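Local coordinates for histone acetyltransferase, ELP3 family (PDB 6IA8), which catalyses the formation of 5-(carboxymethyl)uridine at wobble position 34 of tRNAs, using acetyl-CoA and S-adenosyl-L-methionine, at residues 215-220 with 251-256; 236-241 with 278-283; 284-289 with 331-336. All coordinates share one frame; numbering follows the deposited sequence.

Contact 1: 215-220 with 251-256; sequences LGVQSI and VSYHLM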
loop_
_atom_site.group_PDB
_atom_site.type_symbol
_atom_site.label_atom_id
_atom_site.label_comp_id
_atom_site.label_asym_id
_atom_site.label_seq_id
_atom_site.Cartn_x
_atom_site.Cartn_y
_atom_site.Cartn_z
ATOM N N LEU A 215 -7.131 4.334 2.388
ATOM C CA LEU A 215 -8.348 5.121 2.539
ATOM C C LEU A 215 -9.484 4.396 1.834
ATOM O O LEU A 215 -9.328 3.976 0.685
ATOM C CB LEU A 215 -8.161 6.521 1.942
ATOM C CG LEU A 215 -7.124 7.406 2.651
ATOM C CD1 LEU A 215 -6.950 8.732 1.835
ATOM C CD2 LEU A 215 -7.528 7.704 4.083
ATOM N N GLY A 216 -10.611 4.231 2.524
ATOM C CA GLY A 216 -11.810 3.701 1.901
ATOM C C GLY A 216 -12.485 4.724 1.000
ATOM O O GLY A 216 -13.565 5.232 1.333
ATOM N N VAL A 217 -11.847 5.059 -0.127
ATOM C CA VAL A 217 -12.350 6.121 -0.996
ATOM C C VAL A 217 -13.637 5.691 -1.700
ATOM O O VAL A 217 -14.629 6.435 -1.711
ATOM C CB VAL A 217 -11.269 6.526 -2.012
ATOM C CG1 VAL A 217 -11.800 7.576 -2.957
ATOM C CG2 VAL A 217 -10.012 7.022 -1.282
ATOM N N GLN A 218 -13.617 4.498 -2.322
ATOM C CA GLN A 218 -14.723 3.905 -3.068
ATOM C C GLN A 218 -14.978 4.671 -4.353
ATOM O O GLN A 218 -14.829 4.090 -5.428
ATOM C CB GLN A 218 -15.986 3.847 -2.226
ATOM C CG GLN A 218 -15.796 3.365 -0.792
ATOM C CD GLN A 218 -14.939 2.134 -0.659
ATOM O OE1 GLN A 218 -14.609 1.462 -1.634
ATOM N NE2 GLN A 218 -14.553 1.842 0.569
ATOM N N SER A 219 -15.316 5.965 -4.249
ATOM C CA SER A 219 -15.584 6.833 -5.386
ATOM C C SER A 219 -15.081 8.242 -5.086
ATOM O O SER A 219 -15.033 8.679 -3.934
ATOM C CB SER A 219 -17.099 6.859 -5.690
ATOM O OG SER A 219 -17.401 7.776 -6.711
ATOM N N ILE A 220 -14.749 8.971 -6.150
ATOM C CA ILE A 220 -14.410 10.382 -6.028
ATOM C C ILE A 220 -15.572 11.308 -6.385
ATOM O O ILE A 220 -15.381 12.540 -6.448
ATOM C CB ILE A 220 -13.177 10.729 -6.881
ATOM C CG1 ILE A 220 -13.471 10.557 -8.371
ATOM C CG2 ILE A 220 -11.982 9.920 -6.451
ATOM C CD1 ILE A 220 -12.371 11.194 -9.271
ATOM N N VAL A 251 0.138 6.126 0.748
ATOM C CA VAL A 251 -1.290 6.329 0.614
ATOM C C VAL A 251 -1.820 5.350 -0.412
ATOM O O VAL A 251 -1.400 5.362 -1.571
ATOM C CB VAL A 251 -1.622 7.766 0.201
ATOM C CG1 VAL A 251 -3.122 7.935 -0.006
ATOM C CG2 VAL A 251 -1.085 8.761 1.227
ATOM N N SER A 252 -2.770 4.543 0.000
ATOM C CA SER A 252 -3.492 3.625 -0.863
ATOM C C SER A 252 -4.973 3.981 -0.890
ATOM O O SER A 252 -5.542 4.377 0.133
ATOM C CB SER A 252 -3.320 2.171 -0.350
ATOM O OG SER A 252 -4.152 1.294 -1.070
ATOM N N TYR A 253 -5.595 3.816 -2.054
ATOM C CA TYR A 253 -7.020 4.061 -2.231
ATOM C C TYR A 253 -7.716 2.739 -2.534
ATOM O O TYR A 253 -7.339 2.042 -3.488
ATOM C CB TYR A 253 -7.322 5.002 -3.396
ATOM C CG TYR A 253 -7.025 6.463 -3.257
ATOM C CD1 TYR A 253 -6.465 6.993 -2.098
ATOM C CD2 TYR A 253 -7.348 7.333 -4.302
ATOM C CE1 TYR A 253 -6.239 8.364 -1.983
ATOM C CE2 TYR A 253 -7.122 8.677 -4.210
ATOM C CZ TYR A 253 -6.571 9.207 -3.061
ATOM O OH TYR A 253 -6.372 10.588 -3.063
ATOM N N HIS A 254 -8.738 2.401 -1.745
ATOM C CA HIS A 254 -9.667 1.347 -2.133
ATOM C C HIS A 254 -10.734 1.970 -3.026
ATOM O O HIS A 254 -11.399 2.921 -2.622
ATOM C CB HIS A 254 -10.288 0.672 -0.914
ATOM C CG HIS A 254 -11.131 -0.506 -1.262
ATOM N ND1 HIS A 254 -12.466 -0.395 -1.596
ATOM C CD2 HIS A 254 -10.827 -1.820 -1.342
ATOM C CE1 HIS A 254 -12.951 -1.598 -1.846
ATOM N NE2 HIS A 254 -11.975 -2.479 -1.706
ATOM N N LEU A 255 -10.880 1.449 -4.241
ATOM C CA LEU A 255 -11.786 2.007 -5.242
ATOM C C LEU A 255 -12.733 0.929 -5.757
ATOM O O LEU A 255 -12.331 -0.222 -5.946
ATOM C CB LEU A 255 -11.020 2.620 -6.424
ATOM C CG LEU A 255 -10.046 3.736 -6.077
ATOM C CD1 LEU A 255 -9.086 4.019 -7.225
ATOM C CD2 LEU A 255 -10.841 5.009 -5.696
ATOM N N MET A 256 -13.993 1.306 -5.974
ATOM C CA MET A 256 -15.031 0.356 -6.375
ATOM C C MET A 256 -15.686 0.796 -7.674
ATOM O O MET A 256 -16.641 1.594 -7.658
ATOM C CB MET A 256 -16.083 0.210 -5.277
ATOM C CG MET A 256 -15.696 -0.699 -4.129
ATOM S SD MET A 256 -17.165 -1.225 -3.223
ATOM C CE MET A 256 -17.847 0.338 -2.736
#
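Leu215 and Tyr253 pair across two neighbouring parallel strands, 212-218 and 250-255, in the TIM-barrel-like radical SAM core; helices 222-227 and 234-245 lie between them in the chain, a beta-alpha-beta crossover.

The backbone ladder comes first. Leu215 accepts at O from His254 N (3.0 Å) and donates from its own N to Ser252 O. The register then slips by one residue in a beta bulge, where Gly216 forms the centre of an inverse gamma turn. Past it, Gln218 N reaches His254 O at 2.7 Å, and Met256 N donates to Gln218 O.

Among the side chains, one polar bond stands out: His254 ND1 donates to Gln218 OE1 over 2.8 Å. The oxygen sits in the imidazole plane at the ring edge and offers an amide lone pair, with the amide and ring planes 68° apart. Although Gln218 CB points away from the partner strand, a bend in its chain (chi2 -46°) swings the amide back to the histidine. Met256 wraps the same oxygen, its CG 3.5 Å from Gln218 OE1. With an alanine here, His254 ND1 would probably be left without this acceptor, the imidazole freer to turn, and Met256 CE without the amide it rests on.

The apolar contacts lie on the Tyr253 side. Val217 CG2 makes a CH-pi contact over the tyrosine face, 3.8 Å from the Tyr253 ring centroid and 21° off its normal, while Val217 CG1 touches Leu255 CD2 at 3.9 Å. The phenol oxygen is hydrogen-bonded to Thr241 of helix 234-245, which fixes the far end of the ring. Leu215 runs alongside the tyrosine, pointing the same way, and brings its CD1 to 3.9 Å from Tyr253 CE1.

Contact 2: 236-241 with 278-283; sequences DTIKAT and PDFMPD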
loop_
_atom_site.group_PDB
_atom_site.type_symbol
_atom_site.label_atom_id
_atom_site.label_comp_id
_atom_site.label_asym_id
_atom_site.label_seq_id
_atom_site.Cartn_x
_atom_site.Cartn_y
_atom_site.Cartn_z
ATOM N N ASP A 236 -13.009 14.984 1.913
ATOM C CA ASP A 236 -12.323 14.235 2.962
ATOM C C ASP A 236 -11.152 13.439 2.393
ATOM O O ASP A 236 -10.080 13.362 3.005
ATOM C CB ASP A 236 -13.290 13.272 3.643
ATOM C CG ASP A 236 -14.423 13.979 4.366
ATOM O OD1 ASP A 236 -14.211 15.080 4.922
ATOM O OD2 ASP A 236 -15.537 13.422 4.356
ATOM N N THR A 237 -11.364 12.771 1.258
ATOM C CA THR A 237 -10.282 11.999 0.641
ATOM C C THR A 237 -9.111 12.905 0.248
ATOM O O THR A 237 -7.930 12.560 0.436
ATOM C CB THR A 237 -10.832 11.262 -0.587
ATOM O OG1 THR A 237 -11.776 10.254 -0.187
ATOM C CG2 THR A 237 -9.697 10.607 -1.413
ATOM N N ILE A 238 -9.426 14.057 -0.339
ATOM C CA ILE A 238 -8.387 14.974 -0.791
ATOM C C ILE A 238 -7.581 15.500 0.387
ATOM O O ILE A 238 -6.350 15.512 0.343
ATOM C CB ILE A 238 -9.006 16.116 -1.610
ATOM C CG1 ILE A 238 -9.590 15.547 -2.907
ATOM C CG2 ILE A 238 -7.977 17.198 -1.863
ATOM C CD1 ILE A 238 -10.356 16.559 -3.773
ATOM N N LYS A 239 -8.250 15.897 1.472
ATOM C CA LYS A 239 -7.541 16.441 2.628
ATOM C C LYS A 239 -6.717 15.358 3.324
ATOM O O LYS A 239 -5.571 15.590 3.725
ATOM C CB LYS A 239 -8.539 17.062 3.616
ATOM C CG LYS A 239 -7.896 17.667 4.853
ATOM C CD LYS A 239 -6.882 18.741 4.488
ATOM C CE LYS A 239 -6.417 19.510 5.714
ATOM N NZ LYS A 239 -5.339 20.489 5.391
ATOM N N ALA A 240 -7.329 14.202 3.584
ATOM C CA ALA A 240 -6.580 13.089 4.171
ATOM C C ALA A 240 -5.334 12.768 3.352
ATOM O O ALA A 240 -4.261 12.500 3.913
ATOM C CB ALA A 240 -7.466 11.837 4.286
ATOM N N THR A 241 -5.472 12.727 2.024
ATOM C CA THR A 241 -4.330 12.391 1.179
ATOM C C THR A 241 -3.182 13.373 1.389
ATOM O O THR A 241 -2.020 12.966 1.534
ATOM C CB THR A 241 -4.756 12.372 -0.290
ATOM O OG1 THR A 241 -5.716 11.324 -0.553
ATOM C CG2 THR A 241 -3.524 12.145 -1.211
ATOM N N PRO A 278 -3.724 16.551 -9.170
ATOM C CA PRO A 278 -2.793 16.471 -8.020
ATOM C C PRO A 278 -3.505 16.369 -6.669
ATOM O O PRO A 278 -2.870 16.092 -5.646
ATOM C CB PRO A 278 -1.990 17.775 -8.117
ATOM C CG PRO A 278 -2.931 18.707 -8.803
ATOM C CD PRO A 278 -3.662 17.860 -9.839
ATOM N N ASP A 279 -4.817 16.567 -6.638
ATOM C CA ASP A 279 -5.579 16.305 -5.427
ATOM C C ASP A 279 -5.527 14.844 -5.021
ATOM O O ASP A 279 -5.768 14.530 -3.849
ATOM C CB ASP A 279 -7.037 16.720 -5.645
ATOM C CG ASP A 279 -7.246 18.226 -5.558
ATOM O OD1 ASP A 279 -6.331 18.977 -5.200
ATOM O OD2 ASP A 279 -8.352 18.665 -5.853
ATOM N N PHE A 280 -5.228 13.940 -5.953
ATOM C CA PHE A 280 -5.228 12.519 -5.641
ATOM C C PHE A 280 -3.824 11.940 -5.712
ATOM O O PHE A 280 -3.052 12.026 -4.726
ATOM C CB PHE A 280 -6.211 11.821 -6.586
ATOM C CG PHE A 280 -7.614 12.393 -6.515
ATOM C CD1 PHE A 280 -8.378 12.247 -5.376
ATOM C CD2 PHE A 280 -8.150 13.095 -7.581
ATOM C CE1 PHE A 280 -9.700 12.804 -5.303
ATOM C CE2 PHE A 280 -9.463 13.643 -7.529
ATOM C CZ PHE A 280 -10.231 13.471 -6.365
ATOM N N MET A 281 -3.456 11.335 -6.831
ATOM C CA MET A 281 -2.132 10.750 -7.008
ATOM C C MET A 281 -1.743 9.791 -5.869
ATOM O O MET A 281 -0.690 9.943 -5.246
ATOM C CB MET A 281 -1.102 11.852 -7.169
ATOM C CG MET A 281 -1.557 13.002 -7.983
ATOM S SD MET A 281 -1.824 12.672 -9.762
ATOM C CE MET A 281 -0.177 12.918 -10.445
ATOM N N PRO A 282 -2.542 8.764 -5.627
ATOM C CA PRO A 282 -2.176 7.776 -4.606
ATOM C C PRO A 282 -0.966 6.971 -5.035
ATOM O O PRO A 282 -0.695 6.825 -6.229
ATOM C CB PRO A 282 -3.406 6.868 -4.524
ATOM C CG PRO A 282 -3.989 6.910 -5.930
ATOM C CD PRO A 282 -3.757 8.380 -6.376
ATOM N N ASP A 283 -0.278 6.398 -4.034
ATOM C CA ASP A 283 0.830 5.485 -4.298
ATOM C C ASP A 283 0.339 4.118 -4.754
ATOM O O ASP A 283 1.067 3.398 -5.447
ATOM C CB ASP A 283 1.690 5.288 -3.052
ATOM C CG ASP A 283 2.275 6.578 -2.515
ATOM O OD1 ASP A 283 2.852 7.289 -3.325
ATOM O OD2 ASP A 283 2.129 6.841 -1.283
HETATM O O HOH W 1 -4.568 15.877 -1.790
#
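Ile238 drives into the angle between Asp279 and Phe280, and this is the tight part of the contact. Its CG1 lies 3.6 Å from Phe280 CE1, with CD1 close to the same end of the ring. Both carbons also press on Asp279 CB, and Ile238 CD1 comes within 3.6 Å of Asp279 OD2. One turn on, Thr241 CG2 meets the loop backbone at Phe280 O, 3.5 Å away. That methyl points at the loop because Thr241 OG1 is turned back to its own helix, bonded to Thr237 O at 2.7 Å; the Thr237 carbonyl takes Thr241 N from the opposite face of its plane. Thr237 CG2 only grazes the edge of the Phe280 ring.

The other side is looser. No direct hydrogen bond joins 236-241 to 278-283; further along the helix Lys245 NZ bonds Met281 O. Between the segments one water donates to both carbonyls, 2.8 Å from Ile238 O and 2.7 Å from Asp279 O, and Asp279 is partly exposed. Phe280 also touches Tyr253 of strand 250-255, so the ring fills the corner between sheet and helix. The arrangement belongs to the TIM-barrel-like radical SAM core: helix 234-245 packed on the loop that leads into strand 284-287.

Contact 3: 284-289 with 331-336; sequences MVKIYP and RTSRIQ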
loop_
_atom_site.group_PDB
_atom_site.type_symbol
_atom_site.label_atom_id
_atom_site.label_comp_id
_atom_site.label_asym_id
_atom_site.label_seq_id
_atom_site.Cartn_x
_atom_site.Cartn_y
_atom_site.Cartn_z
ATOM N N MET A 284 -0.848 3.720 -4.313
ATOM C CA MET A 284 -1.320 2.357 -4.485
ATOM C C MET A 284 -2.826 2.437 -4.616
ATOM O O MET A 284 -3.453 3.342 -4.052
ATOM C CB MET A 284 -0.881 1.481 -3.291
ATOM C CG MET A 284 -1.422 0.102 -3.268
ATOM S SD MET A 284 -0.863 -0.770 -1.786
ATOM C CE MET A 284 0.723 0.003 -1.429
ATOM N N VAL A 285 -3.406 1.493 -5.359
ATOM C CA VAL A 285 -4.858 1.396 -5.442
ATOM C C VAL A 285 -5.253 -0.063 -5.323
ATOM O O VAL A 285 -4.534 -0.944 -5.797
ATOM C CB VAL A 285 -5.414 1.992 -6.750
ATOM C CG1 VAL A 285 -5.172 3.521 -6.813
ATOM C CG2 VAL A 285 -4.814 1.275 -7.953
ATOM N N LYS A 286 -6.399 -0.310 -4.689
ATOM C CA LYS A 286 -7.005 -1.632 -4.547
ATOM C C LYS A 286 -8.371 -1.542 -5.210
ATOM O O LYS A 286 -9.196 -0.711 -4.806
ATOM C CB LYS A 286 -7.121 -2.005 -3.071
ATOM C CG LYS A 286 -7.710 -3.404 -2.815
ATOM C CD LYS A 286 -8.008 -3.623 -1.324
ATOM C CE LYS A 286 -6.947 -4.452 -0.622
ATOM N NZ LYS A 286 -5.749 -3.667 -0.225
ATOM N N ILE A 287 -8.561 -2.290 -6.302
ATOM C CA ILE A 287 -9.723 -2.125 -7.170
ATOM C C ILE A 287 -10.540 -3.407 -7.160
ATOM O O ILE A 287 -9.999 -4.495 -7.378
ATOM C CB ILE A 287 -9.317 -1.784 -8.613
ATOM C CG1 ILE A 287 -8.476 -0.511 -8.655
ATOM C CG2 ILE A 287 -10.581 -1.619 -9.503
ATOM C CD1 ILE A 287 -7.740 -0.362 -9.980
ATOM N N TYR A 288 -11.848 -3.286 -6.948
ATOM C CA TYR A 288 -12.707 -4.454 -7.174
ATOM C C TYR A 288 -14.118 -3.966 -7.441
ATOM O O TYR A 288 -14.569 -3.050 -6.747
ATOM C CB TYR A 288 -12.719 -5.438 -5.995
ATOM C CG TYR A 288 -13.093 -6.847 -6.442
ATOM C CD1 TYR A 288 -12.126 -7.706 -6.941
ATOM C CD2 TYR A 288 -14.419 -7.302 -6.413
ATOM C CE1 TYR A 288 -12.440 -8.965 -7.372
ATOM C CE2 TYR A 288 -14.742 -8.600 -6.835
ATOM C CZ TYR A 288 -13.741 -9.406 -7.322
ATOM O OH TYR A 288 -14.013 -10.674 -7.767
ATOM N N PRO A 289 -14.841 -4.535 -8.406
ATOM C CA PRO A 289 -16.182 -4.016 -8.716
ATOM C C PRO A 289 -17.116 -4.124 -7.523
ATOM O O PRO A 289 -16.974 -5.007 -6.685
ATOM C CB PRO A 289 -16.657 -4.899 -9.873
ATOM C CG PRO A 289 -15.775 -6.120 -9.827
ATOM C CD PRO A 289 -14.445 -5.633 -9.299
ATOM N N ARG A 331 1.320 1.380 -7.485
ATOM C CA ARG A 331 1.352 -0.039 -7.180
ATOM C C ARG A 331 -0.085 -0.517 -7.047
ATOM O O ARG A 331 -0.913 0.176 -6.483
ATOM C CB ARG A 331 2.143 -0.313 -5.895
ATOM C CG ARG A 331 2.340 -1.794 -5.573
ATOM C CD ARG A 331 2.782 -1.960 -4.124
ATOM N NE ARG A 331 4.228 -2.093 -3.981
ATOM C CZ ARG A 331 4.891 -1.884 -2.845
ATOM N NH1 ARG A 331 4.246 -1.506 -1.748
ATOM N NH2 ARG A 331 6.203 -2.037 -2.809
ATOM N N THR A 332 -0.394 -1.686 -7.566
ATOM C CA THR A 332 -1.753 -2.206 -7.524
ATOM C C THR A 332 -1.781 -3.506 -6.739
ATOM O O THR A 332 -0.773 -4.206 -6.640
ATOM C CB THR A 332 -2.294 -2.455 -8.938
ATOM O OG1 THR A 332 -3.724 -2.538 -8.900
ATOM C CG2 THR A 332 -1.735 -3.751 -9.506
ATOM N N SER A 333 -2.937 -3.809 -6.162
ATOM C CA SER A 333 -3.152 -5.073 -5.479
ATOM C C SER A 333 -3.566 -6.137 -6.483
ATOM O O SER A 333 -4.206 -5.846 -7.498
ATOM C CB SER A 333 -4.232 -4.938 -4.407
ATOM O OG SER A 333 -3.867 -3.973 -3.446
ATOM N N ARG A 334 -3.186 -7.378 -6.197
ATOM C CA ARG A 334 -3.717 -8.507 -6.947
ATOM C C ARG A 334 -5.236 -8.424 -6.956
ATOM O O ARG A 334 -5.864 -8.329 -5.900
ATOM C CB ARG A 334 -3.254 -9.821 -6.317
ATOM C CG ARG A 334 -3.510 -11.042 -7.185
ATOM C CD ARG A 334 -3.274 -12.328 -6.407
ATOM N N ILE A 335 -5.825 -8.422 -8.149
ATOM C CA ILE A 335 -7.277 -8.308 -8.273
ATOM C C ILE A 335 -7.898 -9.597 -7.742
ATOM O O ILE A 335 -7.710 -10.674 -8.313
ATOM C CB ILE A 335 -7.700 -8.036 -9.719
ATOM C CG1 ILE A 335 -7.108 -6.708 -10.196
ATOM C CG2 ILE A 335 -9.205 -8.009 -9.834
ATOM C CD1 ILE A 335 -7.066 -6.559 -11.697
ATOM N N GLN A 336 -8.632 -9.486 -6.643
ATOM C CA GLN A 336 -9.197 -10.643 -5.959
ATOM C C GLN A 336 -10.194 -10.130 -4.925
ATOM O O GLN A 336 -10.436 -8.925 -4.809
ATOM C CB GLN A 336 -8.101 -11.485 -5.299
ATOM C CG GLN A 336 -7.348 -10.738 -4.204
ATOM C CD GLN A 336 -6.468 -11.647 -3.362
ATOM O OE1 GLN A 336 -5.841 -12.572 -3.876
ATOM N NE2 GLN A 336 -6.425 -11.390 -2.060
HETATM O O HOH W 2 -6.533 -4.344 -6.780
#
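Val285 N donates to Arg331 O at 3.0 Å. The return bond, from Ser333 N to Val285 O, is weak at 3.3 Å. Together they make the short parallel ladder in which Met284 pairs with Arg331 and Val285 with Thr332. Beyond Thr332 the segment 331-336 leaves the strand, and a water bridges the widening gap: it accepts from Ile287 N at 2.9 Å and donates to Ser333 O at the same distance. Met284 CA adds a CA-H...O contact to the carbonyl already held by Val285, 3.0 Å from Arg331 O.

Further out, Lys286 lays its CB and CG along Ser333, but its ammonium is committed to a salt bridge with Glu214. Met284 and Arg331 extend side by side on one face of the sheet, both with CG anti to the backbone N (chi1 174° and -174°). Met284 CE ends at the edge of the guanidinium, 3.8 Å from Arg331 NH1. The nearest atoms of the Arg331 and Gln445 side chains are about 3 Å apart, Gln445 being a probable acetyl-CoA-binding residue of the acetyltransferase domain. On the other face, the side chains of Val285 and Thr332 cross, with Val285 CG2 4.1 Å from Thr332 OG1. At the far end Ile335 CG2 packs against Tyr288, 4.1 Å from Tyr288 CD1.

Strand 331-332 is outermost in the parallel sheet, with 284-287 between it and 250-255. Helix 312-325 packs alongside, Ile319 touching both Ile287 and Ile335 of the loop after the outer strand, while Thr332 meets Arg372 of helix 371-374.

From the N terminus, contact 1 opens at 215-220, and contact 2 opens at 236-241, within the connection that leads to 251-256. Contact 1 closes there, contact 2 only at 278-283, so these two loops cross. Contact 3 starts at once, at 284-289, and closes a separate loop at 331-336, in series with both. Contacts 1 and 3 share the parallel sheet: strands 250-255 and 284-287 are neighbours, joined by Leu255 N to Lys286 O. Contact 2 lies against that sheet, and at its last residue Asp283 O accepts from Arg331 N. Together they join four consecutive strands of the sheet and pack helix 234-245 on the loop that enters the third of them.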